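Local coordinates for protein ftsY (Mycoplasma mycoides, PDB 1ZU4) that serves as the bacterial receptor for the signal recognition particle, modelled as its NG domain, a helical bundle joined to a P-loop NTPase-type domain, at residues I138-T143 with G147-L152; L122-N127 with E153-T158; F181-K186 with D193-D198. All coordinates share one frame; numbering follows the deposited sequence.

Contact 1 of 3, residues I138-T143 with G147-L152; sequences IAAADT and GATQQL
A140 O and T149 OG1 are joined through one water, which grips an oxygen from each segment. The water donates to A140 O over 2.6 Å and lies 2.9 Å from T149 OG1. On the threonine, OG1 stands beside the backbone N and opposite the carbonyl carbon (chi1 -56°), a torsion that brings the hydroxyl to A140 CB and to the water. The carbonyl that receives the water belongs to the centre of an inverse gamma turn, closed by a weak bond from A141 N to A139 O, and the chain bends sharply here.

Around the water bridge the contact is apolar. L152 CD1 fits between two strand residues, 3.8 Å from A140 CB and 3.9 Å from I138 CG2, so a single methyl serves both I138 and A140. The I138 and L152 side chains cross obliquely, and both also touch L166 of the next strand and L122 of helix 118-131. A139, between I138 and A140, points away from the helix.

Strand 136-140, helix 146-156 and strand 164-167 form a beta-alpha-beta unit, and here the first strand meets its own crossover helix. The short axes run nearly antiparallel, at 151°, and approach to 9.4 Å. Residues 142-148 read DTFRAGA, a characteristic motif of the SRP54/FtsY family, and they span the loop after the strand and the first turn of helix 146-156. A148, in that helix, faces D142 of the loop: A148 CB sits 4.0 Å from D142 O, and the CB atoms of the two residues are 4.2 Å apart. A148 also touches T119, part of a probable P-loop. The D142 carboxylate is held by a salt bridge from OD1 to R145, and the D142 side chain is about 5 Å from a bound sulfate ion.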
loop_
_atom_site.group_PDB
_atom_site.type_symbol
_atom_site.label_atom_id
_atom_site.label_comp_id
_atom_site.label_asym_id
_atom_site.label_seq_id
_atom_site.Cartn_x
_atom_site.Cartn_y
_atom_site.Cartn_z
ATOM N N ILE A 138 5.727 1.941 19.096
ATOM C CA ILE A 138 6.358 1.057 18.117
ATOM C C ILE A 138 7.166 -0.041 18.827
ATOM O O ILE A 138 7.899 0.227 19.819
ATOM C CB ILE A 138 7.319 1.850 17.204
ATOM C CG1 ILE A 138 6.536 2.863 16.345
ATOM C CG2 ILE A 138 8.145 0.940 16.321
ATOM C CD1 ILE A 138 7.400 4.029 15.897
ATOM N N ALA A 139 7.025 -1.265 18.300
ATOM C CA ALA A 139 7.767 -2.421 18.756
ATOM C C ALA A 139 8.694 -2.728 17.657
ATOM O O ALA A 139 8.271 -3.243 16.627
ATOM C CB ALA A 139 6.826 -3.681 19.040
ATOM N N ALA A 140 9.965 -2.415 17.876
ATOM C CA ALA A 140 11.066 -2.740 16.970
ATOM C C ALA A 140 11.401 -4.235 16.992
ATOM O O ALA A 140 12.487 -4.636 17.467
ATOM C CB ALA A 140 12.312 -1.927 17.375
ATOM N N ALA A 141 10.497 -5.054 16.449
ATOM C CA ALA A 141 10.632 -6.519 16.518
ATOM C C ALA A 141 11.300 -7.139 15.299
ATOM O O ALA A 141 11.340 -8.366 15.175
ATOM C CB ALA A 141 9.277 -7.181 16.769
ATOM N N ASP A 142 11.831 -6.291 14.414
ATOM C CA ASP A 142 12.767 -6.751 13.397
ATOM C C ASP A 142 14.135 -6.661 14.024
ATOM O O ASP A 142 14.847 -5.655 13.875
ATOM C CB ASP A 142 12.702 -5.886 12.140
ATOM C CG ASP A 142 13.476 -6.475 10.977
ATOM O OD1 ASP A 142 14.393 -7.304 11.182
ATOM O OD2 ASP A 142 13.160 -6.104 9.834
ATOM N N THR A 143 14.495 -7.719 14.741
ATOM C CA THR A 143 15.762 -7.789 15.466
ATOM C C THR A 143 16.869 -8.422 14.600
ATOM O O THR A 143 17.984 -8.597 15.080
ATOM C CB THR A 143 15.621 -8.598 16.793
ATOM O OG1 THR A 143 15.260 -9.946 16.480
ATOM C CG2 THR A 143 14.546 -8.015 17.724
ATOM N N GLY A 147 20.093 -2.383 12.675
ATOM C CA GLY A 147 19.937 -1.322 11.659
ATOM C C GLY A 147 18.513 -0.793 11.556
ATOM O O GLY A 147 18.301 0.428 11.493
ATOM N N ALA A 148 17.542 -1.711 11.556
ATOM C CA ALA A 148 16.114 -1.371 11.575
ATOM C C ALA A 148 15.748 -0.661 12.884
ATOM O O ALA A 148 14.988 0.326 12.890
ATOM C CB ALA A 148 15.303 -2.612 11.398
ATOM N N THR A 149 16.291 -1.170 13.992
ATOM C CA THR A 149 16.208 -0.509 15.277
ATOM C C THR A 149 16.892 0.878 15.228
ATOM O O THR A 149 16.282 1.863 15.654
ATOM C CB THR A 149 16.763 -1.412 16.437
ATOM O OG1 THR A 149 16.063 -2.673 16.447
ATOM C CG2 THR A 149 16.589 -0.734 17.806
ATOM N N GLN A 150 18.116 0.966 14.694
ATOM C CA GLN A 150 18.805 2.271 14.591
ATOM C C GLN A 150 17.927 3.294 13.868
ATOM O O GLN A 150 17.807 4.427 14.324
ATOM C CB GLN A 150 20.186 2.228 13.868
ATOM C CG GLN A 150 21.114 0.992 13.997
ATOM C CD GLN A 150 21.549 0.651 15.415
ATOM O OE1 GLN A 150 20.727 0.540 16.326
ATOM N NE2 GLN A 150 22.851 0.428 15.593
ATOM N N GLN A 151 17.321 2.879 12.752
ATOM C CA GLN A 151 16.434 3.745 11.968
ATOM C C GLN A 151 15.278 4.274 12.796
ATOM O O GLN A 151 15.035 5.477 12.820
ATOM C CB GLN A 151 15.878 3.008 10.746
ATOM C CG GLN A 151 16.886 2.783 9.650
ATOM C CD GLN A 151 16.411 1.805 8.600
ATOM O OE1 GLN A 151 15.224 1.780 8.238
ATOM N NE2 GLN A 151 17.337 0.996 8.090
ATOM N N LEU A 152 14.551 3.367 13.447
ATOM C CA LEU A 152 13.436 3.747 14.297
ATOM C C LEU A 152 13.833 4.782 15.356
ATOM O O LEU A 152 13.122 5.783 15.560
ATOM C CB LEU A 152 12.808 2.498 14.913
ATOM C CG LEU A 152 12.023 1.693 13.879
ATOM C CD1 LEU A 152 11.484 0.383 14.471
ATOM C CD2 LEU A 152 10.898 2.529 13.245
HETATM O O HOH W 1 14.820 -4.139 18.561
#

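Contact 2 of 3, residues L122-N127 with E153-T158; sequences LAKMAN and EEWIKT
A123 points at W155, and its methyl carries most of the contact. CB lies over one face of the indole, 3.8 Å above the plane and offset toward the rim. It meets the five-membered ring in a CH-pi interaction: A123 CB is 4.0 Å from that ring's centroid and 20° off its normal. Its closest ring atoms are CG and CD2, so it covers the pyrrole part near the ring fusion. The tryptophan reaches across because CG leaves the helix beside the backbone N (chi1 -77°), while a chi2 of 93° sets the ring across the CB-CG direction and presents a face to the neighbouring helix.

K124 comes next, and its CE methylene meets the far end of the same ring at an oblique angle, 4.3 Å from W155 CH2. The extended lysine chain carries NZ onward to a hydrogen bond with K292 O, so the ammonium is satisfied outside the contact. V293 touches the indole too, and R159 makes a cation-pi interaction with it.

This is helix-against-helix packing within a P-loop NTPase-type alpha/beta domain. Helix 118-131, which follows the probable P-loop, and helix 146-156 lie side by side on one face of the central sheet, and the indole reaches from one helix to the other. A123 and W155 are the nearest CA pair across the two segments, 6.9 Å apart.

Further along, A126 turns down to the sheet, touching V136, I138 and V164. The helical run of the second segment ends soon after the tryptophan, K157 being the first residue to leave helical phi/psi.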
loop_
_atom_site.group_PDB
_atom_site.type_symbol
_atom_site.label_atom_id
_atom_site.label_comp_id
_atom_site.label_asym_id
_atom_site.label_seq_id
_atom_site.Cartn_x
_atom_site.Cartn_y
_atom_site.Cartn_z
ATOM N N LEU A 122 6.498 2.273 8.619
ATOM C CA LEU A 122 5.965 2.148 9.957
ATOM C C LEU A 122 6.131 3.472 10.724
ATOM O O LEU A 122 5.234 3.901 11.452
ATOM C CB LEU A 122 6.674 1.001 10.667
ATOM C CG LEU A 122 6.216 0.720 12.074
ATOM C CD1 LEU A 122 6.224 -0.760 12.390
ATOM C CD2 LEU A 122 7.164 1.482 12.951
ATOM N N ALA A 123 7.273 4.125 10.531
ATOM C CA ALA A 123 7.527 5.473 11.072
ATOM C C ALA A 123 6.497 6.512 10.586
ATOM O O ALA A 123 6.021 7.324 11.377
ATOM C CB ALA A 123 8.941 5.923 10.707
ATOM N N LYS A 124 6.148 6.457 9.295
ATOM C CA LYS A 124 5.186 7.356 8.692
ATOM C C LYS A 124 3.800 7.080 9.237
ATOM O O LYS A 124 3.060 8.010 9.483
ATOM C CB LYS A 124 5.204 7.265 7.171
ATOM C CG LYS A 124 6.502 7.879 6.606
ATOM C CD LYS A 124 6.543 7.880 5.128
ATOM C CE LYS A 124 7.915 8.407 4.662
ATOM N NZ LYS A 124 7.846 8.901 3.256
ATOM N N MET A 125 3.484 5.804 9.455
ATOM C CA MET A 125 2.230 5.451 10.065
ATOM C C MET A 125 2.106 5.904 11.506
ATOM O O MET A 125 1.030 6.338 11.902
ATOM C CB MET A 125 1.982 3.972 9.953
ATOM C CG MET A 125 1.264 3.602 8.651
ATOM S SD MET A 125 0.703 1.957 8.930
ATOM C CE MET A 125 -0.975 2.176 9.474
ATOM N N ALA A 126 3.169 5.774 12.298
ATOM C CA ALA A 126 3.143 6.285 13.671
ATOM C C ALA A 126 2.848 7.810 13.693
ATOM O O ALA A 126 1.986 8.274 14.458
ATOM C CB ALA A 126 4.498 5.979 14.402
ATOM N N ASN A 127 3.592 8.552 12.881
ATOM C CA ASN A 127 3.391 9.999 12.692
ATOM C C ASN A 127 1.968 10.377 12.239
ATOM O O ASN A 127 1.435 11.379 12.697
ATOM C CB ASN A 127 4.395 10.593 11.672
ATOM C CG ASN A 127 4.417 12.132 11.707
ATOM O OD1 ASN A 127 4.042 12.813 10.734
ATOM N ND2 ASN A 127 4.810 12.674 12.846
ATOM N N GLU A 153 14.983 4.551 16.003
ATOM C CA GLU A 153 15.548 5.500 16.987
ATOM C C GLU A 153 15.816 6.878 16.391
ATOM O O GLU A 153 15.483 7.892 17.018
ATOM C CB GLU A 153 16.849 4.979 17.582
ATOM C CG GLU A 153 16.663 3.979 18.679
ATOM C CD GLU A 153 17.906 3.180 18.873
ATOM O OE1 GLU A 153 18.707 3.077 17.913
ATOM O OE2 GLU A 153 18.096 2.658 19.982
ATOM N N GLU A 154 16.426 6.887 15.202
ATOM C CA GLU A 154 16.672 8.106 14.433
ATOM C C GLU A 154 15.364 8.854 14.267
ATOM O O GLU A 154 15.205 9.928 14.848
ATOM C CB GLU A 154 17.262 7.795 13.053
ATOM C CG GLU A 154 17.838 9.030 12.303
ATOM C CD GLU A 154 17.892 8.849 10.771
ATOM O OE1 GLU A 154 17.962 7.683 10.296
ATOM O OE2 GLU A 154 17.865 9.882 10.037
ATOM N N TRP A 155 14.432 8.257 13.510
ATOM C CA TRP A 155 13.136 8.866 13.194
ATOM C C TRP A 155 12.419 9.394 14.442
ATOM O O TRP A 155 11.733 10.422 14.372
ATOM C CB TRP A 155 12.209 7.862 12.500
ATOM C CG TRP A 155 12.475 7.569 11.045
ATOM C CD1 TRP A 155 13.235 6.561 10.548
ATOM C CD2 TRP A 155 11.925 8.252 9.907
ATOM N NE1 TRP A 155 13.215 6.576 9.174
ATOM C CE2 TRP A 155 12.421 7.607 8.754
ATOM C CE3 TRP A 155 11.067 9.352 9.751
ATOM C CZ2 TRP A 155 12.095 8.022 7.454
ATOM C CZ3 TRP A 155 10.743 9.766 8.450
ATOM C CH2 TRP A 155 11.257 9.097 7.323
ATOM N N ILE A 156 12.570 8.678 15.562
ATOM C CA ILE A 156 11.963 9.035 16.846
ATOM C C ILE A 156 12.473 10.391 17.328
ATOM O O ILE A 156 11.685 11.306 17.590
ATOM C CB ILE A 156 12.262 7.967 17.944
ATOM C CG1 ILE A 156 11.467 6.672 17.705
ATOM C CG2 ILE A 156 12.018 8.530 19.358
ATOM C CD1 ILE A 156 10.032 6.696 18.166
ATOM N N LYS A 157 13.789 10.516 17.464
ATOM C CA LYS A 157 14.349 11.776 17.911
ATOM C C LYS A 157 15.074 12.477 16.784
ATOM O O LYS A 157 16.304 12.592 16.783
ATOM C CB LYS A 157 15.181 11.583 19.187
ATOM C CG LYS A 157 14.416 12.054 20.437
ATOM C CD LYS A 157 15.371 12.492 21.535
ATOM C CE LYS A 157 14.708 13.518 22.445
ATOM N NZ LYS A 157 15.130 13.361 23.861
ATOM N N THR A 158 14.260 12.928 15.828
ATOM C CA THR A 158 14.695 13.623 14.622
ATOM C C THR A 158 13.477 14.058 13.788
ATOM O O THR A 158 13.487 15.157 13.233
ATOM C CB THR A 158 15.772 12.827 13.797
ATOM O OG1 THR A 158 16.846 13.700 13.436
ATOM C CG2 THR A 158 15.206 12.190 12.534
#

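Contact 3 of 3, residues F181-K186 with D193-D198; sequences FDAIKK and DLLLID
A183 and I184 meet L195 through aliphatic groups alone, without a flat group between them. The one aromatic ring of the two segments, F181, lies on the outward side of the helix, where D182 OD1 stands in the ring plane at its edge, 3.5 Å from F181 CD2.

The contact itself sets the two leucine methyls against two successive helix residues. L195 carries its CG toward the helix, opposite the backbone N (chi1 176°), and a chi2 of 51° then splits CD1 and CD2 between A183 and I184. CD1 meets the methyl of A183, with L195 CD1 to A183 CB at 3.9 Å. CD2 meets the I184 side chain on its CG1 branch, again at 3.9 Å from L195 CD2 to I184 CG1. The isoleucine and leucine side chains cross at about a right angle, and the I184 chi1 of -104° departs from a staggered value. A183 and L195 are the nearest CA pair across the two segments, 7.8 Å apart. Two backbone bonds in the helix here, K185 N to F181 O and K186 N to D182 O, are weak.

Helix 176-189 leads into strand 194-198, so the two elements that touch are consecutive in the chain. The strand lies inside the parallel part of the sheet, between 136-140 and 106-111, and the helix reaches both flanking strands as well: A183 touches A139, K186 touches L137 and I184 touches I107. Within the sheet, L195 packs beside L137. L194 and L196 point to the opposite side of the sheet, where Y129, L122 and A126 of helix 118-131 cover them.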
loop_
_atom_site.group_PDB
_atom_site.type_symbol
_atom_site.label_atom_id
_atom_site.label_comp_id
_atom_site.label_asym_id
_atom_site.label_seq_id
_atom_site.Cartn_x
_atom_site.Cartn_y
_atom_site.Cartn_z
ATOM N N PHE A 181 6.357 -8.909 23.635
ATOM C CA PHE A 181 6.014 -9.034 25.072
ATOM C C PHE A 181 6.223 -7.721 25.852
ATOM O O PHE A 181 5.332 -7.251 26.591
ATOM C CB PHE A 181 6.811 -10.197 25.737
ATOM C CG PHE A 181 6.529 -10.372 27.214
ATOM C CD1 PHE A 181 5.737 -11.420 27.660
ATOM C CD2 PHE A 181 7.084 -9.502 28.156
ATOM C CE1 PHE A 181 5.482 -11.598 29.002
ATOM C CE2 PHE A 181 6.836 -9.673 29.531
ATOM C CZ PHE A 181 6.027 -10.728 29.945
ATOM N N ASP A 182 7.387 -7.104 25.684
ATOM C CA ASP A 182 7.634 -5.840 26.384
ATOM C C ASP A 182 6.715 -4.697 25.956
ATOM O O ASP A 182 6.186 -3.951 26.806
ATOM C CB ASP A 182 9.099 -5.425 26.248
ATOM C CG ASP A 182 10.014 -6.286 27.113
ATOM O OD1 ASP A 182 9.503 -6.949 28.065
ATOM O OD2 ASP A 182 11.242 -6.252 26.861
ATOM N N ALA A 183 6.492 -4.581 24.658
ATOM C CA ALA A 183 5.593 -3.522 24.124
ATOM C C ALA A 183 4.122 -3.647 24.566
ATOM O O ALA A 183 3.458 -2.647 24.936
ATOM C CB ALA A 183 5.707 -3.492 22.592
ATOM N N ILE A 184 3.605 -4.874 24.543
ATOM C CA ILE A 184 2.209 -5.064 24.862
ATOM C C ILE A 184 1.896 -4.633 26.283
ATOM O O ILE A 184 0.851 -4.016 26.516
ATOM C CB ILE A 184 1.717 -6.471 24.534
ATOM C CG1 ILE A 184 0.893 -6.425 23.252
ATOM C CG2 ILE A 184 0.895 -7.038 25.678
ATOM C CD1 ILE A 184 -0.601 -6.058 23.449
ATOM N N LYS A 185 2.837 -4.940 27.185
ATOM C CA LYS A 185 2.802 -4.595 28.587
ATOM C C LYS A 185 2.720 -3.065 28.797
ATOM O O LYS A 185 1.799 -2.559 29.446
ATOM C CB LYS A 185 4.055 -5.196 29.262
ATOM C CG LYS A 185 4.109 -5.041 30.793
ATOM C CD LYS A 185 5.512 -5.304 31.337
ATOM C CE LYS A 185 5.736 -4.540 32.661
ATOM N NZ LYS A 185 4.796 -4.973 33.794
ATOM N N LYS A 186 3.686 -2.338 28.240
ATOM C CA LYS A 186 3.669 -0.883 28.237
ATOM C C LYS A 186 2.367 -0.322 27.617
ATOM O O LYS A 186 1.771 0.610 28.159
ATOM C CB LYS A 186 4.885 -0.394 27.435
ATOM C CG LYS A 186 5.067 1.065 27.364
ATOM C CD LYS A 186 6.499 1.354 26.917
ATOM C CE LYS A 186 6.739 2.815 26.706
ATOM N NZ LYS A 186 6.376 3.588 27.921
ATOM N N ASP A 193 -2.901 4.165 22.312
ATOM C CA ASP A 193 -3.991 4.008 21.349
ATOM C C ASP A 193 -3.623 3.080 20.197
ATOM O O ASP A 193 -4.487 2.492 19.590
ATOM C CB ASP A 193 -4.367 5.359 20.770
ATOM C CG ASP A 193 -4.886 6.307 21.806
ATOM O OD1 ASP A 193 -5.814 5.955 22.561
ATOM O OD2 ASP A 193 -4.333 7.421 21.876
ATOM N N LEU A 194 -2.338 2.982 19.887
ATOM C CA LEU A 194 -1.877 2.170 18.766
ATOM C C LEU A 194 -0.517 1.595 19.056
ATOM O O LEU A 194 0.366 2.271 19.586
ATOM C CB LEU A 194 -1.840 3.003 17.485
ATOM C CG LEU A 194 -1.111 2.501 16.232
ATOM C CD1 LEU A 194 -1.913 1.377 15.635
ATOM C CD2 LEU A 194 -0.908 3.662 15.213
ATOM N N LEU A 195 -0.386 0.311 18.731
ATOM C CA LEU A 195 0.889 -0.382 18.787
ATOM C C LEU A 195 1.218 -0.781 17.351
ATOM O O LEU A 195 0.463 -1.509 16.748
ATOM C CB LEU A 195 0.801 -1.663 19.647
ATOM C CG LEU A 195 2.074 -2.547 19.704
ATOM C CD1 LEU A 195 3.306 -1.736 20.071
ATOM C CD2 LEU A 195 1.842 -3.667 20.700
ATOM N N LEU A 196 2.351 -0.327 16.843
ATOM C CA LEU A 196 2.820 -0.747 15.526
ATOM C C LEU A 196 3.963 -1.697 15.713
ATOM O O LEU A 196 4.895 -1.393 16.454
ATOM C CB LEU A 196 3.279 0.477 14.710
ATOM C CG LEU A 196 2.124 1.405 14.269
ATOM C CD1 LEU A 196 2.655 2.779 13.844
ATOM C CD2 LEU A 196 1.443 0.807 13.099
ATOM N N ILE A 197 3.892 -2.859 15.038
ATOM C CA ILE A 197 4.922 -3.888 15.163
ATOM C C ILE A 197 5.691 -4.116 13.873
ATOM O O ILE A 197 5.141 -4.550 12.857
ATOM C CB ILE A 197 4.322 -5.227 15.600
ATOM C CG1 ILE A 197 3.518 -5.006 16.877
ATOM C CG2 ILE A 197 5.437 -6.331 15.701
ATOM C CD1 ILE A 197 2.693 -6.120 17.279
ATOM N N ASP A 198 6.985 -3.874 13.952
ATOM C CA ASP A 198 7.876 -4.134 12.878
ATOM C C ASP A 198 8.253 -5.601 12.920
ATOM O O ASP A 198 8.451 -6.166 13.984
ATOM C CB ASP A 198 9.131 -3.279 13.054
ATOM C CG ASP A 198 9.990 -3.229 11.806
ATOM O OD1 ASP A 198 11.083 -2.612 11.916
ATOM O OD2 ASP A 198 9.566 -3.772 10.734
#

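How the contacts relate
The three contacts illustrate how a three-layer alpha/beta domain is filled from both sides of one sheet. Contacts 1 and 2 share helix 146-156 and lie on the same face, their centres 10 Å apart; L122 CD2 joins them, 3.6 Å from I138 CG2. Contact 3 works on the other face, its centre 13 Å from contact 1 and 15 Å from contact 2. Its strand is nonetheless the neighbour of 136-140, with probable hydrogen bonds from A139 N to L196 O (2.8 Å) and from D198 N to A139 O (3.0 Å). D142 CB lies 3.7 Å from D198 OD1; D142's side chain is about 5 Å from the sulfate, and D198 touches T119 of the probable P-loop.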